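Local coordinates for protein haloacid dehalogenase-like hydrolase (Salmonella enterica subsp. enterica serovar Typhi, PDB 4EZE) that probably hydrolyses O-phosphoserine to serine and inorganic phosphate with the help of magnesium, the last step of serine biosynthesis, at residues L275-K288 with K296-L309. Sequence-based numbering, arbitrary orientation.
Sequences LPMLEHAGTGIAWK and KIHHQINYHGFELL
Strands 283-287 and 299-301 run parallel, their axes approaching to 4.5 Å at 32°, as the last beta-alpha-beta unit of the Rossmann-like HAD sheet, with 299-301 at its edge. Three backbone bonds join them: A286 N to H299 O (2.9 Å), I301 N to A286 O and K288 N to I301 O. One water donates to both A286 O and N302 OD1.

On the sheet face carrying I285, W287 and I301, the W287 indole lies between F306 and its neighbour K288. With W287 CG anti to its backbone N (chi1 162°), the six-membered ring of the indole forms an offset stack with F306, centroids 4.0 Å apart and planes nearly parallel; K288 CG covers the opposite ring face, and I301 CG2 touches W287 CZ3 obliquely. F306 in turn meets F113, the residue before the predicted nucleophile D114, edge-to-face.

On the face bearing A286, I297 packs beside the alanine methyl; I297 CD1 reaches L278 CB (3.8 Å) and I297 CG1 meets L275 CD2, joining helix 275-280 to the crossover. Q300 starts on the same face, CG near A286 CB, and its extended chain carries the amide off; NE2 donates to I297 O, and OE1 receives N302 ND2 in the carbonyl plane (2.8 Å, 176° at the hydrogen), tying the amide down at both ends. Where strand 283-287 begins, T283 CG2 packs against H299 CD2 at 3.5 Å, while one water links T283 OG1 (2.7 Å) to H299 NE2 (2.8 Å).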
ATOM      1  N   LEU A 275      -0.185   9.934   1.128  1.00 47.55           N
ATOM      2  CA  LEU A 275       0.151  10.655  -0.124  1.00 53.47           C
ATOM      3  C   LEU A 275       1.612  11.152  -0.258  1.00 37.30           C
ATOM      4  O   LEU A 275       2.254  10.931  -1.298  1.00 49.47           O
ATOM      5  CB  LEU A 275      -0.826  11.792  -0.393  1.00 44.22           C
ATOM      6  CG  LEU A 275      -2.186  11.344  -0.947  1.00 60.46           C
ATOM      7  CD1 LEU A 275      -3.148  12.520  -0.978  1.00 50.47           C
ATOM      8  CD2 LEU A 275      -2.054  10.770  -2.346  1.00 47.59           C
ATOM      9  N   PRO A 276       2.141  11.845   0.770  1.00 36.89           N
ATOM     10  CA  PRO A 276       3.510  12.355   0.647  1.00 58.24           C
ATOM     11  C   PRO A 276       4.487  11.227   0.381  1.00 55.39           C
ATOM     12  O   PRO A 276       5.315  11.314  -0.528  1.00 57.08           O
ATOM     13  CB  PRO A 276       3.760  12.973   2.011  1.00 49.20           C
ATOM     14  CG  PRO A 276       2.413  13.466   2.408  1.00 42.50           C
ATOM     15  CD  PRO A 276       1.455  12.409   1.944  1.00 47.09           C
ATOM     16  N   MET A 277       4.354  10.159   1.157  1.00 45.09           N
ATOM     17  CA  MET A 277       5.164   8.968   0.978  1.00 43.71           C
ATOM     18  C   MET A 277       4.962   8.298  -0.384  1.00 45.45           C
ATOM     19  O   MET A 277       5.919   7.848  -1.005  1.00 51.32           O
ATOM     20  CB  MET A 277       4.870   7.974   2.096  1.00 39.57           C
ATOM     21  CG  MET A 277       5.686   6.713   2.036  1.00 53.30           C
ATOM     22  SD  MET A 277       5.426   5.676   3.487  1.00 48.16           S
ATOM     23  CE  MET A 277       3.886   4.866   3.047  1.00 53.87           C
ATOM     24  N   LEU A 278       3.731   8.210  -0.857  1.00 40.21           N
ATOM     25  CA  LEU A 278       3.512   7.562  -2.155  1.00 34.33           C
ATOM     26  C   LEU A 278       3.943   8.453  -3.319  1.00 50.68           C
ATOM     27  O   LEU A 278       4.392   7.962  -4.371  1.00 50.64           O
ATOM     28  CB  LEU A 278       2.045   7.178  -2.345  1.00 43.38           C
ATOM     29  CG  LEU A 278       1.372   6.275  -1.323  1.00 56.62           C
ATOM     30  CD1 LEU A 278      -0.082   6.132  -1.725  1.00 43.07           C
ATOM     31  CD2 LEU A 278       2.027   4.912  -1.301  1.00 54.54           C
ATOM     32  N   GLU A 279       3.777   9.758  -3.149  1.00 46.71           N
ATOM     33  CA  GLU A 279       4.162  10.683  -4.207  1.00 59.79           C
ATOM     34  C   GLU A 279       5.667  10.740  -4.314  1.00 53.93           C
ATOM     35  O   GLU A 279       6.212  10.881  -5.405  1.00 52.48           O
ATOM     36  CB  GLU A 279       3.589  12.068  -3.975  1.00 58.38           C
ATOM     37  CG  GLU A 279       2.139  12.180  -4.425  1.00 59.76           C
ATOM     38  CD  GLU A 279       1.481  13.462  -3.947  1.00 63.49           C
ATOM     39  OE1 GLU A 279       0.716  14.059  -4.730  1.00 99.44           O
ATOM     40  OE2 GLU A 279       1.724  13.875  -2.789  1.00 86.76           O
ATOM     41  N   HIS A 280       6.342  10.585  -3.186  1.00 48.11           N
ATOM     42  CA  HIS A 280       7.795  10.556  -3.206  1.00 48.73           C
ATOM     43  C   HIS A 280       8.354   9.271  -3.836  1.00 56.32           C
ATOM     44  O   HIS A 280       9.296   9.320  -4.606  1.00 47.53           O
ATOM     45  CB  HIS A 280       8.365  10.735  -1.807  1.00 46.35           C
ATOM     46  CG  HIS A 280       9.828  10.444  -1.725  1.00 63.21           C
ATOM     47  ND1 HIS A 280      10.788  11.378  -2.051  1.00 61.56           N
ATOM     48  CD2 HIS A 280      10.497   9.318  -1.384  1.00 54.95           C
ATOM     49  CE1 HIS A 280      11.985  10.841  -1.897  1.00 49.07           C
ATOM     50  NE2 HIS A 280      11.837   9.594  -1.485  1.00 56.70           N
ATOM     51  N   ALA A 281       7.790   8.120  -3.508  1.00 52.94           N
ATOM     52  CA  ALA A 281       8.297   6.870  -4.077  1.00 53.71           C
ATOM     53  C   ALA A 281       8.390   6.939  -5.596  1.00 51.85           C
ATOM     54  O   ALA A 281       7.601   7.641  -6.246  1.00 43.70           O
ATOM     55  CB  ALA A 281       7.410   5.704  -3.673  1.00 34.91           C
ATOM     56  N   GLY A 282       9.328   6.184  -6.167  1.00 52.34           N
ATOM     57  CA  GLY A 282       9.462   6.130  -7.631  1.00 36.19           C
ATOM     58  C   GLY A 282       8.194   5.512  -8.192  1.00 54.29           C
ATOM     59  O   GLY A 282       7.634   5.977  -9.172  1.00 51.03           O
ATOM     60  N   THR A 283       7.746   4.444  -7.550  1.00 42.58           N
ATOM     61  CA  THR A 283       6.529   3.765  -7.932  1.00 52.03           C
ATOM     62  C   THR A 283       5.627   3.687  -6.702  1.00 45.44           C
ATOM     63  O   THR A 283       5.886   2.907  -5.779  1.00 47.96           O
ATOM     64  CB  THR A 283       6.836   2.368  -8.466  1.00 54.76           C
ATOM     65  OG1 THR A 283       7.614   2.492  -9.662  1.00 52.43           O
ATOM     66  CG2 THR A 283       5.539   1.604  -8.766  1.00 43.95           C
ATOM     67  N   GLY A 284       4.620   4.560  -6.680  1.00 46.99           N
ATOM     68  CA  GLY A 284       3.651   4.670  -5.576  1.00 36.50           C
ATOM     69  C   GLY A 284       2.418   3.886  -5.973  1.00 53.40           C
ATOM     70  O   GLY A 284       1.960   3.949  -7.123  1.00 44.97           O
ATOM     71  N   ILE A 285       1.904   3.101  -5.036  1.00 46.41           N
ATOM     72  CA  ILE A 285       0.796   2.215  -5.335  1.00 35.22           C
ATOM     73  C   ILE A 285      -0.340   2.479  -4.375  1.00 41.94           C
ATOM     74  O   ILE A 285      -0.129   2.395  -3.181  1.00 40.23           O
ATOM     75  CB  ILE A 285       1.199   0.745  -5.199  1.00 46.61           C
ATOM     76  CG1 ILE A 285       2.278   0.405  -6.236  1.00 46.42           C
ATOM     77  CG2 ILE A 285      -0.021  -0.146  -5.397  1.00 43.19           C
ATOM     78  CD1 ILE A 285       3.000  -0.884  -5.940  1.00 49.13           C
ATOM     79  N   ALA A 286      -1.525   2.752  -4.900  1.00 39.42           N
ATOM     80  CA  ALA A 286      -2.684   2.969  -4.070  1.00 42.12           C
ATOM     81  C   ALA A 286      -3.424   1.659  -3.946  1.00 36.63           C
ATOM     82  O   ALA A 286      -3.869   1.091  -4.915  1.00 35.56           O
ATOM     83  CB  ALA A 286      -3.574   4.024  -4.676  1.00 39.64           C
ATOM     84  N   TRP A 287      -3.543   1.182  -2.724  1.00 41.53           N
ATOM     85  CA  TRP A 287      -4.175  -0.090  -2.481  1.00 40.70           C
ATOM     86  C   TRP A 287      -5.603   0.097  -2.013  1.00 46.54           C
ATOM     87  O   TRP A 287      -5.836   0.552  -0.918  1.00 38.69           O
ATOM     88  CB  TRP A 287      -3.367  -0.841  -1.431  1.00 41.44           C
ATOM     89  CG  TRP A 287      -4.087  -1.935  -0.785  1.00 40.46           C
ATOM     90  CD1 TRP A 287      -4.754  -1.877   0.374  1.00 34.63           C
ATOM     91  CD2 TRP A 287      -4.217  -3.265  -1.259  1.00 34.30           C
ATOM     92  NE1 TRP A 287      -5.303  -3.079   0.664  1.00 44.28           N
ATOM     93  CE2 TRP A 287      -4.986  -3.958  -0.327  1.00 54.68           C
ATOM     94  CE3 TRP A 287      -3.759  -3.937  -2.384  1.00 41.51           C
ATOM     95  CZ2 TRP A 287      -5.313  -5.286  -0.481  1.00 37.91           C
ATOM     96  CZ3 TRP A 287      -4.080  -5.247  -2.534  1.00 44.90           C
ATOM     97  CH2 TRP A 287      -4.851  -5.913  -1.591  1.00 51.71           C
ATOM     98  N   LYS A 288      -6.557  -0.196  -2.885  1.00 44.03           N
ATOM     99  CA  LYS A 288      -7.960  -0.177  -2.524  1.00 47.83           C
ATOM    100  C   LYS A 288      -8.200   1.123  -1.791  1.00 54.97           C
ATOM    101  O   LYS A 288      -8.826   1.162  -0.756  1.00 49.63           O
ATOM    102  CB  LYS A 288      -8.323  -1.414  -1.722  1.00 50.37           C
ATOM    103  CG  LYS A 288      -8.134  -2.672  -2.541  1.00 43.67           C
ATOM    104  CD  LYS A 288      -8.614  -3.925  -1.853  1.00 51.06           C
ATOM    105  CE  LYS A 288      -8.465  -5.118  -2.777  1.00 67.32           C
ATOM    106  NZ  LYS A 288      -8.681  -6.409  -2.084  1.00 56.04           N
ATOM    107  N   LYS A 296      -4.639  11.079  -7.136  1.00 53.91           N
ATOM    108  CA  LYS A 296      -3.257  11.489  -7.372  1.00 47.72           C
ATOM    109  C   LYS A 296      -2.347  10.324  -7.750  1.00 50.80           C
ATOM    110  O   LYS A 296      -1.349  10.523  -8.439  1.00 59.12           O
ATOM    111  CB  LYS A 296      -2.692  12.245  -6.170  1.00 75.11           C
ATOM    112  CG  LYS A 296      -3.395  13.563  -5.902  1.00 93.27           C
ATOM    113  CD  LYS A 296      -2.478  14.551  -5.202  1.00114.27           C
ATOM    114  CE  LYS A 296      -3.264  15.727  -4.642  1.00119.14           C
ATOM    115  NZ  LYS A 296      -4.227  15.286  -3.591  1.00 76.31           N
ATOM    116  N   ILE A 297      -2.680   9.108  -7.318  1.00 56.56           N
ATOM    117  CA  ILE A 297      -1.775   7.978  -7.552  1.00 52.01           C
ATOM    118  C   ILE A 297      -2.305   6.994  -8.573  1.00 46.42           C
ATOM    119  O   ILE A 297      -3.351   6.385  -8.376  1.00 47.46           O
ATOM    120  CB  ILE A 297      -1.434   7.226  -6.261  1.00 45.99           C
ATOM    121  CG1 ILE A 297      -1.000   8.219  -5.170  1.00 46.44           C
ATOM    122  CG2 ILE A 297      -0.386   6.163  -6.560  1.00 43.19           C
ATOM    123  CD1 ILE A 297       0.386   8.822  -5.352  1.00 43.07           C
ATOM    124  N   HIS A 298      -1.536   6.813  -9.640  1.00 41.64           N
ATOM    125  CA  HIS A 298      -1.999   6.171 -10.858  1.00 48.52           C
ATOM    126  C   HIS A 298      -1.651   4.695 -11.001  1.00 47.32           C
ATOM    127  O   HIS A 298      -2.220   3.990 -11.852  1.00 47.38           O
ATOM    128  CB  HIS A 298      -1.495   6.975 -12.052  1.00 50.59           C
ATOM    129  CG  HIS A 298      -2.004   8.379 -12.065  1.00 63.89           C
ATOM    130  ND1 HIS A 298      -1.736   9.263 -13.087  1.00 79.86           N
ATOM    131  CD2 HIS A 298      -2.795   9.042 -11.188  1.00 67.33           C
ATOM    132  CE1 HIS A 298      -2.320  10.419 -12.826  1.00 71.59           C
ATOM    133  NE2 HIS A 298      -2.968  10.311 -11.680  1.00 68.74           N
ATOM    134  N   HIS A 299      -0.738   4.219 -10.163  1.00 35.94           N
ATOM    135  CA  HIS A 299      -0.587   2.766  -9.989  1.00 38.40           C
ATOM    136  C   HIS A 299      -1.570   2.341  -8.895  1.00 41.32           C
ATOM    137  O   HIS A 299      -1.552   2.904  -7.803  1.00 42.09           O
ATOM    138  CB  HIS A 299       0.827   2.430  -9.536  1.00 37.05           C
ATOM    139  CG  HIS A 299       1.877   2.656 -10.578  1.00 51.03           C
ATOM    140  ND1 HIS A 299       1.814   2.083 -11.834  1.00 55.39           N
ATOM    141  CD2 HIS A 299       3.053   3.332 -10.531  1.00 47.69           C
ATOM    142  CE1 HIS A 299       2.896   2.412 -12.521  1.00 43.28           C
ATOM    143  NE2 HIS A 299       3.663   3.173 -11.758  1.00 45.50           N
ATOM    144  N   GLN A 300      -2.426   1.362  -9.174  1.00 43.80           N
ATOM    145  CA  GLN A 300      -3.436   0.975  -8.197  1.00 44.11           C
ATOM    146  C   GLN A 300      -3.705  -0.505  -8.213  1.00 55.64           C
ATOM    147  O   GLN A 300      -3.652  -1.177  -9.263  1.00 38.49           O
ATOM    148  CB  GLN A 300      -4.774   1.693  -8.468  1.00 51.18           C
ATOM    149  CG  GLN A 300      -4.708   3.223  -8.522  1.00 36.64           C
ATOM    150  CD  GLN A 300      -6.023   3.836  -8.984  1.00 45.70           C
ATOM    151  OE1 GLN A 300      -7.016   3.127  -9.143  1.00 41.96           O
ATOM    152  NE2 GLN A 300      -6.028   5.154  -9.228  1.00 33.84           N
ATOM    153  N   ILE A 301      -4.040  -1.019  -7.044  1.00 41.61           N
ATOM    154  CA  ILE A 301      -4.671  -2.311  -7.016  1.00 43.02           C
ATOM    155  C   ILE A 301      -6.070  -2.154  -6.453  1.00 41.07           C
ATOM    156  O   ILE A 301      -6.248  -1.736  -5.305  1.00 40.09           O
ATOM    157  CB  ILE A 301      -3.860  -3.319  -6.196  1.00 39.75           C
ATOM    158  CG1 ILE A 301      -2.478  -3.476  -6.813  1.00 41.75           C
ATOM    159  CG2 ILE A 301      -4.560  -4.672  -6.204  1.00 39.14           C
ATOM    160  CD1 ILE A 301      -1.487  -4.174  -5.895  1.00 45.03           C
ATOM    161  N   ASN A 302      -7.063  -2.508  -7.258  1.00 35.58           N
ATOM    162  CA  ASN A 302      -8.444  -2.300  -6.866  1.00 36.92           C
ATOM    163  C   ASN A 302      -9.243  -3.566  -6.749  1.00 39.24           C
ATOM    164  O   ASN A 302     -10.179  -3.603  -5.970  1.00 36.43           O
ATOM    165  CB  ASN A 302      -9.147  -1.348  -7.854  1.00 40.75           C
ATOM    166  CG  ASN A 302      -8.529   0.023  -7.838  1.00 52.91           C
ATOM    167  OD1 ASN A 302      -8.221   0.516  -6.765  1.00 39.47           O
ATOM    168  ND2 ASN A 302      -8.319   0.642  -9.019  1.00 37.00           N
ATOM    169  N   TYR A 303      -8.901  -4.599  -7.519  1.00 45.56           N
ATOM    170  CA  TYR A 303      -9.715  -5.829  -7.515  1.00 44.83           C
ATOM    171  C   TYR A 303      -8.944  -7.133  -7.287  1.00 49.27           C
ATOM    172  O   TYR A 303      -9.508  -8.199  -7.451  1.00 47.30           O
ATOM    173  CB  TYR A 303     -10.514  -5.970  -8.828  1.00 36.65           C
ATOM    174  CG  TYR A 303     -11.335  -4.748  -9.147  1.00 42.66           C
ATOM    175  CD1 TYR A 303     -12.562  -4.522  -8.540  1.00 48.52           C
ATOM    176  CD2 TYR A 303     -10.870  -3.814 -10.059  1.00 30.86           C
ATOM    177  CE1 TYR A 303     -13.294  -3.374  -8.815  1.00 43.18           C
ATOM    178  CE2 TYR A 303     -11.586  -2.687 -10.354  1.00 39.55           C
ATOM    179  CZ  TYR A 303     -12.792  -2.459  -9.741  1.00 56.30           C
ATOM    180  OH  TYR A 303     -13.461  -1.297 -10.078  1.00 48.47           O
ATOM    181  N   HIS A 304      -7.661  -7.078  -6.946  1.00 40.90           N
ATOM    182  CA  HIS A 304      -6.918  -8.312  -6.693  1.00 45.13           C
ATOM    183  C   HIS A 304      -6.077  -8.085  -5.468  1.00 58.40           C
ATOM    184  O   HIS A 304      -6.339  -7.150  -4.731  1.00 37.38           O
ATOM    185  CB  HIS A 304      -6.070  -8.697  -7.911  1.00 38.98           C
ATOM    186  CG  HIS A 304      -6.894  -9.085  -9.104  1.00 38.92           C
ATOM    187  ND1 HIS A 304      -7.400  -8.158  -9.994  1.00 47.04           N
ATOM    188  CD2 HIS A 304      -7.326 -10.296  -9.535  1.00 37.76           C
ATOM    189  CE1 HIS A 304      -8.104  -8.785 -10.924  1.00 33.70           C
ATOM    190  NE2 HIS A 304      -8.063 -10.083 -10.675  1.00 54.33           N
ATOM    191  N   GLY A 305      -5.077  -8.922  -5.227  1.00 33.85           N
ATOM    192  CA  GLY A 305      -4.282  -8.762  -4.012  1.00 38.62           C
ATOM    193  C   GLY A 305      -2.882  -8.316  -4.351  1.00 35.74           C
ATOM    194  O   GLY A 305      -2.595  -7.972  -5.494  1.00 43.82           O
ATOM    195  N   PHE A 306      -2.012  -8.330  -3.359  1.00 47.07           N
ATOM    196  CA  PHE A 306      -0.648  -7.863  -3.518  1.00 43.11           C
ATOM    197  C   PHE A 306       0.208  -8.828  -4.371  1.00 38.40           C
ATOM    198  O   PHE A 306       1.372  -8.535  -4.684  1.00 40.25           O
ATOM    199  CB  PHE A 306      -0.007  -7.684  -2.147  1.00 40.12           C
ATOM    200  CG  PHE A 306      -0.342  -6.387  -1.480  1.00 37.11           C
ATOM    201  CD1 PHE A 306       0.190  -5.200  -1.936  1.00 39.36           C
ATOM    202  CD2 PHE A 306      -1.168  -6.359  -0.382  1.00 44.42           C
ATOM    203  CE1 PHE A 306      -0.121  -3.996  -1.315  1.00 38.23           C
ATOM    204  CE2 PHE A 306      -1.462  -5.171   0.267  1.00 34.19           C
ATOM    205  CZ  PHE A 306      -0.933  -3.978  -0.199  1.00 37.84           C
ATOM    206  N   GLU A 307      -0.341  -9.974  -4.751  1.00 37.60           N
ATOM    207  CA  GLU A 307       0.401 -10.819  -5.694  1.00 34.54           C
ATOM    208  C   GLU A 307       0.770  -9.962  -6.901  1.00 51.26           C
ATOM    209  O   GLU A 307       1.848 -10.140  -7.488  1.00 61.71           O
ATOM    210  CB  GLU A 307      -0.379 -12.073  -6.090  1.00 41.34           C
ATOM    211  CG  GLU A 307      -1.597 -11.822  -6.986  1.00 38.79           C
ATOM    212  CD  GLU A 307      -2.809 -11.353  -6.205  1.00 47.20           C
ATOM    213  OE1 GLU A 307      -2.643 -11.106  -4.989  1.00 43.88           O
ATOM    214  OE2 GLU A 307      -3.924 -11.246  -6.797  1.00 48.70           O
ATOM    215  N   LEU A 308      -0.096  -9.001  -7.243  1.00 43.57           N
ATOM    216  CA  LEU A 308       0.117  -8.145  -8.432  1.00 44.20           C
ATOM    217  C   LEU A 308       1.386  -7.281  -8.395  1.00 38.65           C
ATOM    218  O   LEU A 308       1.830  -6.809  -9.428  1.00 41.23           O
ATOM    219  CB  LEU A 308      -1.091  -7.237  -8.714  1.00 43.44           C
ATOM    220  CG  LEU A 308      -2.485  -7.802  -9.026  1.00 43.10           C
ATOM    221  CD1 LEU A 308      -3.326  -6.747  -9.725  1.00 35.82           C
ATOM    222  CD2 LEU A 308      -2.409  -9.039  -9.899  1.00 40.15           C
ATOM    223  N   LEU A 309       1.981  -7.060  -7.223  1.00 46.15           N
ATOM    224  CA  LEU A 309       3.257  -6.334  -7.211  1.00 35.22           C
ATOM    225  C   LEU A 309       4.303  -7.034  -8.103  1.00 38.34           C
ATOM    226  O   LEU A 309       5.293  -6.436  -8.536  1.00 40.40           O
ATOM    227  CB  LEU A 309       3.796  -6.197  -5.798  1.00 34.35           C
ATOM    228  CG  LEU A 309       2.962  -5.365  -4.833  1.00 44.08           C
ATOM    229  CD1 LEU A 309       3.610  -5.449  -3.471  1.00 39.94           C
ATOM    230  CD2 LEU A 309       2.948  -3.926  -5.294  1.00 42.63           C
TER
HETATM  231  O   HOH W   1       6.391   3.922 -11.548  1.00 53.11           O
HETATM  232  O   HOH W   2      -6.803   1.849  -5.097  1.00 39.38           O